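PDB 3PGB: amine oxidase from Emericella nidulans, which probably oxidises primary amines to aldehydes, using a copper ion and a topaquinone cofactor derived from one of its own tyrosines. Local coordinates for residues E59-L71 against Y355-D368. Numbering follows the deposited sequence.
Sequences EIKAPKENVWYGL and YIAFNRDTGLSLFD
Trp68 and Phe367 each set CG beside the backbone N and anti to the carbonyl carbon (chi1 -49° and -74°), which directs both rings into the same space, and chi2 near a right angle in each turns them almost parallel. The five-membered ring of Trp68 stacks face to face on Phe367, a flat apolar partner, centroids 3.7 Å apart, while Phe367 CB lies over the face of the six-membered ring, 3.6 Å from its centroid. Val67 CG2 covers the opposite indole face. Tyr355 receives the indole's edge: Trp68 CZ3 stands 3.7 Å from Tyr355 CG, over the phenol face, in an edge-to-face pair with planes at 66°. A broad tryptophan suits this place because it serves two aromatic neighbours at once, and its NE1 still reaches Tyr378 OH.

Asn66 suits the polar half because an amide both donates and accepts. Its ND2 gives a fairly straight hydrogen bond to Ile356 O (3.0 Å), close to the amide plane, and also bonds Arg344 O. Its OD1 accepts from Trp68 N at 3.1 Å, an Asx turn, and from Tyr69 N at 2.9 Å, extending it to an Asx motif; together these bonds hold the amide's rotation. The slightly positive C-H edge of Tyr69 suits the same carbonyl, with CD1 3.2 Å from Ile356 O. Phe358 N adds a weak bond to Tyr69 O (3.4 Å). Ring stacking and Asn66's hydrogen bonds thus hold an irregular N-terminal segment on the antiparallel hairpin of strands 352-359 and 363-371 in the enzyme domain, one side chain satisfying two loop N-H groups and a strand carbonyl.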
loop_
_atom_site.group_PDB
_atom_site.type_symbol
_atom_site.label_atom_id
_atom_site.label_comp_id
_atom_site.label_asym_id
_atom_site.label_seq_id
_atom_site.Cartn_x
_atom_site.Cartn_y
_atom_site.Cartn_z
ATOM N N GLU A 59 2.722 -33.499 3.742
ATOM C CA GLU A 59 2.200 -34.184 2.558
ATOM C C GLU A 59 0.760 -34.572 2.802
ATOM O O GLU A 59 0.493 -35.427 3.636
ATOM C CB GLU A 59 2.966 -35.469 2.269
ATOM C CG GLU A 59 4.336 -35.301 1.675
ATOM C CD GLU A 59 4.987 -36.651 1.416
ATOM O OE1 GLU A 59 6.050 -36.934 2.020
ATOM O OE2 GLU A 59 4.406 -37.442 0.636
ATOM N N ILE A 60 -0.159 -33.954 2.071
ATOM C CA ILE A 60 -1.560 -34.340 2.119
ATOM C C ILE A 60 -2.051 -34.736 0.730
ATOM O O ILE A 60 -1.351 -34.547 -0.270
ATOM C CB ILE A 60 -2.444 -33.214 2.693
ATOM C CG1 ILE A 60 -2.315 -31.933 1.862
ATOM C CG2 ILE A 60 -2.074 -32.937 4.145
ATOM C CD1 ILE A 60 -3.493 -31.000 2.033
ATOM N N LYS A 61 -3.257 -35.297 0.680
ATOM C CA LYS A 61 -3.910 -35.581 -0.591
ATOM C C LYS A 61 -5.173 -34.740 -0.735
ATOM O O LYS A 61 -6.073 -34.799 0.111
ATOM C CB LYS A 61 -4.185 -37.080 -0.744
ATOM C CG LYS A 61 -2.931 -37.842 -1.205
ATOM C CD LYS A 61 -3.169 -39.330 -1.458
ATOM C CE LYS A 61 -1.860 -40.027 -1.857
ATOM N NZ LYS A 61 -2.053 -41.459 -2.253
ATOM N N ALA A 62 -5.222 -33.944 -1.803
ATOM C CA ALA A 62 -6.370 -33.078 -2.077
ATOM C C ALA A 62 -7.642 -33.916 -2.138
ATOM O O ALA A 62 -7.599 -35.055 -2.605
ATOM C CB ALA A 62 -6.172 -32.327 -3.385
ATOM N N PRO A 63 -8.773 -33.365 -1.657
ATOM C CA PRO A 63 -10.037 -34.121 -1.662
ATOM C C PRO A 63 -10.558 -34.468 -3.059
ATOM O O PRO A 63 -11.298 -35.438 -3.212
ATOM C CB PRO A 63 -11.017 -33.183 -0.939
ATOM C CG PRO A 63 -10.417 -31.846 -1.035
ATOM C CD PRO A 63 -8.935 -32.036 -1.043
ATOM N N LYS A 64 -10.172 -33.684 -4.060
ATOM C CA LYS A 64 -10.594 -33.909 -5.438
ATOM C C LYS A 64 -9.399 -33.819 -6.378
ATOM O O LYS A 64 -8.357 -33.281 -6.004
ATOM C CB LYS A 64 -11.622 -32.851 -5.827
ATOM C CG LYS A 64 -12.866 -32.845 -4.963
ATOM C CD LYS A 64 -13.749 -34.067 -5.236
ATOM C CE LYS A 64 -14.966 -34.083 -4.316
ATOM N NZ LYS A 64 -15.819 -35.283 -4.525
ATOM N N GLU A 65 -9.540 -34.360 -7.588
ATOM C CA GLU A 65 -8.499 -34.179 -8.594
ATOM C C GLU A 65 -8.430 -32.704 -8.982
ATOM O O GLU A 65 -9.398 -31.957 -8.821
ATOM C CB GLU A 65 -8.744 -35.062 -9.821
ATOM C CG GLU A 65 -8.391 -36.533 -9.597
ATOM C CD GLU A 65 -6.895 -36.768 -9.422
ATOM O OE1 GLU A 65 -6.097 -35.859 -9.758
ATOM O OE2 GLU A 65 -6.517 -37.866 -8.956
ATOM N N ASN A 66 -7.265 -32.278 -9.459
ATOM C CA ASN A 66 -7.091 -30.901 -9.910
ATOM C C ASN A 66 -7.477 -30.847 -11.387
ATOM O O ASN A 66 -6.683 -31.165 -12.271
ATOM C CB ASN A 66 -5.656 -30.423 -9.673
ATOM C CG ASN A 66 -5.445 -28.958 -10.038
ATOM O OD1 ASN A 66 -6.123 -28.410 -10.903
ATOM N ND2 ASN A 66 -4.480 -28.329 -9.389
ATOM N N VAL A 67 -8.714 -30.438 -11.635
ATOM C CA VAL A 67 -9.294 -30.472 -12.965
ATOM C C VAL A 67 -8.877 -29.283 -13.849
ATOM O O VAL A 67 -9.291 -29.213 -15.013
ATOM C CB VAL A 67 -10.841 -30.535 -12.883
ATOM C CG1 VAL A 67 -11.282 -31.726 -12.052
ATOM C CG2 VAL A 67 -11.412 -29.241 -12.312
ATOM N N TRP A 68 -8.064 -28.367 -13.311
ATOM C CA TRP A 68 -7.663 -27.147 -14.017
ATOM C C TRP A 68 -6.171 -27.027 -14.364
ATOM O O TRP A 68 -5.820 -26.308 -15.302
ATOM C CB TRP A 68 -8.013 -25.912 -13.188
ATOM C CG TRP A 68 -9.398 -25.861 -12.640
ATOM C CD1 TRP A 68 -10.513 -25.395 -13.271
ATOM C CD2 TRP A 68 -9.809 -26.247 -11.327
ATOM N NE1 TRP A 68 -11.596 -25.485 -12.436
ATOM C CE2 TRP A 68 -11.190 -26.002 -11.235
ATOM C CE3 TRP A 68 -9.141 -26.784 -10.221
ATOM C CZ2 TRP A 68 -11.920 -26.273 -10.079
ATOM C CZ3 TRP A 68 -9.862 -27.053 -9.074
ATOM C CH2 TRP A 68 -11.238 -26.797 -9.011
ATOM N N TYR A 69 -5.296 -27.689 -13.611
ATOM C CA TYR A 69 -3.861 -27.366 -13.653
ATOM C C TYR A 69 -3.248 -27.388 -15.050
ATOM O O TYR A 69 -2.606 -26.428 -15.465
ATOM C CB TYR A 69 -3.046 -28.279 -12.722
ATOM C CG TYR A 69 -1.564 -27.973 -12.750
ATOM C CD1 TYR A 69 -1.045 -26.891 -12.052
ATOM C CD2 TYR A 69 -0.684 -28.752 -13.492
ATOM C CE1 TYR A 69 0.304 -26.595 -12.078
ATOM C CE2 TYR A 69 0.679 -28.461 -13.526
ATOM C CZ TYR A 69 1.163 -27.383 -12.816
ATOM O OH TYR A 69 2.504 -27.086 -12.839
ATOM N N GLY A 70 -3.430 -28.493 -15.760
ATOM C CA GLY A 70 -2.840 -28.652 -17.077
ATOM C C GLY A 70 -2.728 -30.097 -17.507
ATOM O O GLY A 70 -3.120 -31.009 -16.773
ATOM N N LEU A 71 -2.186 -30.296 -18.703
ATOM C CA LEU A 71 -1.992 -31.637 -19.250
ATOM C C LEU A 71 -0.795 -32.308 -18.589
ATOM O O LEU A 71 0.188 -31.651 -18.269
ATOM C CB LEU A 71 -1.765 -31.571 -20.766
ATOM C CG LEU A 71 -2.918 -31.017 -21.607
ATOM C CD1 LEU A 71 -2.460 -30.734 -23.036
ATOM C CD2 LEU A 71 -4.103 -31.966 -21.599
ATOM N N TYR A 355 -6.398 -24.582 -5.078
ATOM C CA TYR A 355 -5.680 -25.322 -6.117
ATOM C C TYR A 355 -4.887 -24.357 -6.984
ATOM O O TYR A 355 -5.331 -23.246 -7.255
ATOM C CB TYR A 355 -6.650 -26.097 -7.010
ATOM C CG TYR A 355 -7.345 -27.267 -6.345
ATOM C CD1 TYR A 355 -8.407 -27.065 -5.479
ATOM C CD2 TYR A 355 -6.957 -28.570 -6.606
ATOM C CE1 TYR A 355 -9.064 -28.129 -4.877
ATOM C CE2 TYR A 355 -7.602 -29.650 -6.009
ATOM C CZ TYR A 355 -8.658 -29.425 -5.145
ATOM O OH TYR A 355 -9.298 -30.495 -4.547
ATOM N N ILE A 356 -3.721 -24.802 -7.428
ATOM C CA ILE A 356 -2.869 -24.045 -8.335
ATOM C C ILE A 356 -3.121 -24.512 -9.767
ATOM O O ILE A 356 -3.214 -25.709 -10.036
ATOM C CB ILE A 356 -1.378 -24.250 -7.971
ATOM C CG1 ILE A 356 -1.081 -23.625 -6.604
ATOM C CG2 ILE A 356 -0.448 -23.667 -9.030
ATOM C CD1 ILE A 356 0.300 -23.983 -6.069
ATOM N N ALA A 357 -3.257 -23.553 -10.676
ATOM C CA ALA A 357 -3.351 -23.832 -12.108
ATOM C C ALA A 357 -2.340 -22.970 -12.840
ATOM O O ALA A 357 -1.882 -21.961 -12.308
ATOM C CB ALA A 357 -4.747 -23.557 -12.609
ATOM N N PHE A 358 -1.986 -23.369 -14.056
ATOM C CA PHE A 358 -0.949 -22.667 -14.807
ATOM C C PHE A 358 -1.075 -22.889 -16.309
ATOM O O PHE A 358 -1.105 -24.029 -16.762
ATOM C CB PHE A 358 0.428 -23.141 -14.337
ATOM C CG PHE A 358 1.552 -22.233 -14.735
ATOM C CD1 PHE A 358 2.250 -22.444 -15.911
ATOM C CD2 PHE A 358 1.918 -21.176 -13.926
ATOM C CE1 PHE A 358 3.295 -21.605 -16.278
ATOM C CE2 PHE A 358 2.958 -20.335 -14.282
ATOM C CZ PHE A 358 3.652 -20.553 -15.455
ATOM N N ASN A 359 -1.140 -21.805 -17.080
ATOM C CA ASN A 359 -1.153 -21.916 -18.542
ATOM C C ASN A 359 -0.132 -21.012 -19.225
ATOM O O ASN A 359 0.542 -20.218 -18.573
ATOM C CB ASN A 359 -2.568 -21.697 -19.107
ATOM C CG ASN A 359 -3.119 -20.316 -18.829
ATOM O OD1 ASN A 359 -2.375 -19.344 -18.659
ATOM N ND2 ASN A 359 -4.442 -20.220 -18.791
ATOM N N ARG A 360 -0.008 -21.182 -20.539
ATOM C CA ARG A 360 0.899 -20.398 -21.382
ATOM C C ARG A 360 0.503 -18.918 -21.437
ATOM O O ARG A 360 1.359 -18.044 -21.378
ATOM C CB ARG A 360 0.974 -21.039 -22.795
ATOM C CG ARG A 360 0.892 -20.110 -24.035
ATOM C CD ARG A 360 2.166 -19.353 -24.271
ATOM N NE ARG A 360 2.368 -18.905 -25.656
ATOM C CZ ARG A 360 1.770 -17.861 -26.233
ATOM N NH1 ARG A 360 0.856 -17.139 -25.599
ATOM N NH2 ARG A 360 2.082 -17.546 -27.480
ATOM N N ASP A 361 -0.790 -18.634 -21.535
ATOM C CA ASP A 361 -1.245 -17.259 -21.756
ATOM C C ASP A 361 -1.016 -16.355 -20.548
ATOM O O ASP A 361 -0.373 -15.310 -20.674
ATOM C CB ASP A 361 -2.726 -17.224 -22.135
ATOM C CG ASP A 361 -3.023 -17.934 -23.446
ATOM O OD1 ASP A 361 -2.084 -18.168 -24.246
ATOM O OD2 ASP A 361 -4.219 -18.246 -23.677
ATOM N N THR A 362 -1.530 -16.760 -19.391
ATOM C CA THR A 362 -1.559 -15.891 -18.214
ATOM C C THR A 362 -0.783 -16.434 -17.009
ATOM O O THR A 362 -0.781 -15.820 -15.943
ATOM C CB THR A 362 -3.012 -15.615 -17.784
ATOM O OG1 THR A 362 -3.680 -16.855 -17.518
ATOM C CG2 THR A 362 -3.755 -14.869 -18.878
ATOM N N GLY A 363 -0.116 -17.572 -17.177
ATOM C CA GLY A 363 0.718 -18.122 -16.120
ATOM C C GLY A 363 -0.112 -18.640 -14.964
ATOM O O GLY A 363 -0.908 -19.553 -15.136
ATOM N N LEU A 364 0.064 -18.034 -13.792
ATOM C CA LEU A 364 -0.505 -18.556 -12.544
ATOM C C LEU A 364 -1.990 -18.255 -12.422
ATOM O O LEU A 364 -2.456 -17.211 -12.865
ATOM C CB LEU A 364 0.235 -17.958 -11.340
ATOM C CG LEU A 364 -0.128 -18.412 -9.926
ATOM C CD1 LEU A 364 -0.030 -19.917 -9.774
ATOM C CD2 LEU A 364 0.791 -17.712 -8.936
ATOM N N SER A 365 -2.719 -19.174 -11.802
ATOM C CA SER A 365 -4.135 -18.987 -11.518
ATOM C C SER A 365 -4.501 -19.815 -10.293
ATOM O O SER A 365 -3.869 -20.842 -10.033
ATOM C CB SER A 365 -4.950 -19.427 -12.725
ATOM O OG SER A 365 -6.271 -18.945 -12.648
ATOM N N LEU A 366 -5.495 -19.357 -9.533
ATOM C CA LEU A 366 -5.973 -20.074 -8.343
ATOM C C LEU A 366 -7.431 -20.482 -8.522
ATOM O O LEU A 366 -8.234 -19.712 -9.053
ATOM C CB LEU A 366 -5.846 -19.204 -7.087
ATOM C CG LEU A 366 -4.442 -18.979 -6.523
ATOM C CD1 LEU A 366 -3.578 -18.205 -7.499
ATOM C CD2 LEU A 366 -4.516 -18.249 -5.188
ATOM N N PHE A 367 -7.769 -21.685 -8.066
ATOM C CA PHE A 367 -9.133 -22.199 -8.145
ATOM C C PHE A 367 -9.610 -22.734 -6.799
ATOM O O PHE A 367 -8.823 -23.189 -5.981
ATOM C CB PHE A 367 -9.224 -23.315 -9.184
ATOM C CG PHE A 367 -9.183 -22.830 -10.601
ATOM C CD1 PHE A 367 -7.977 -22.706 -11.275
ATOM C CD2 PHE A 367 -10.354 -22.498 -11.265
ATOM C CE1 PHE A 367 -7.944 -22.255 -12.590
ATOM C CE2 PHE A 367 -10.328 -22.047 -12.578
ATOM C CZ PHE A 367 -9.130 -21.926 -13.242
ATOM N N ASP A 368 -10.918 -22.686 -6.594
ATOM C CA ASP A 368 -11.556 -23.230 -5.403
ATOM C C ASP A 368 -10.871 -22.744 -4.125
ATOM O O ASP A 368 -10.539 -23.543 -3.252
ATOM C CB ASP A 368 -11.579 -24.764 -5.479
ATOM C CG ASP A 368 -12.555 -25.406 -4.484
ATOM O OD1 ASP A 368 -12.378 -26.611 -4.197
ATOM O OD2 ASP A 368 -13.491 -24.734 -3.999
#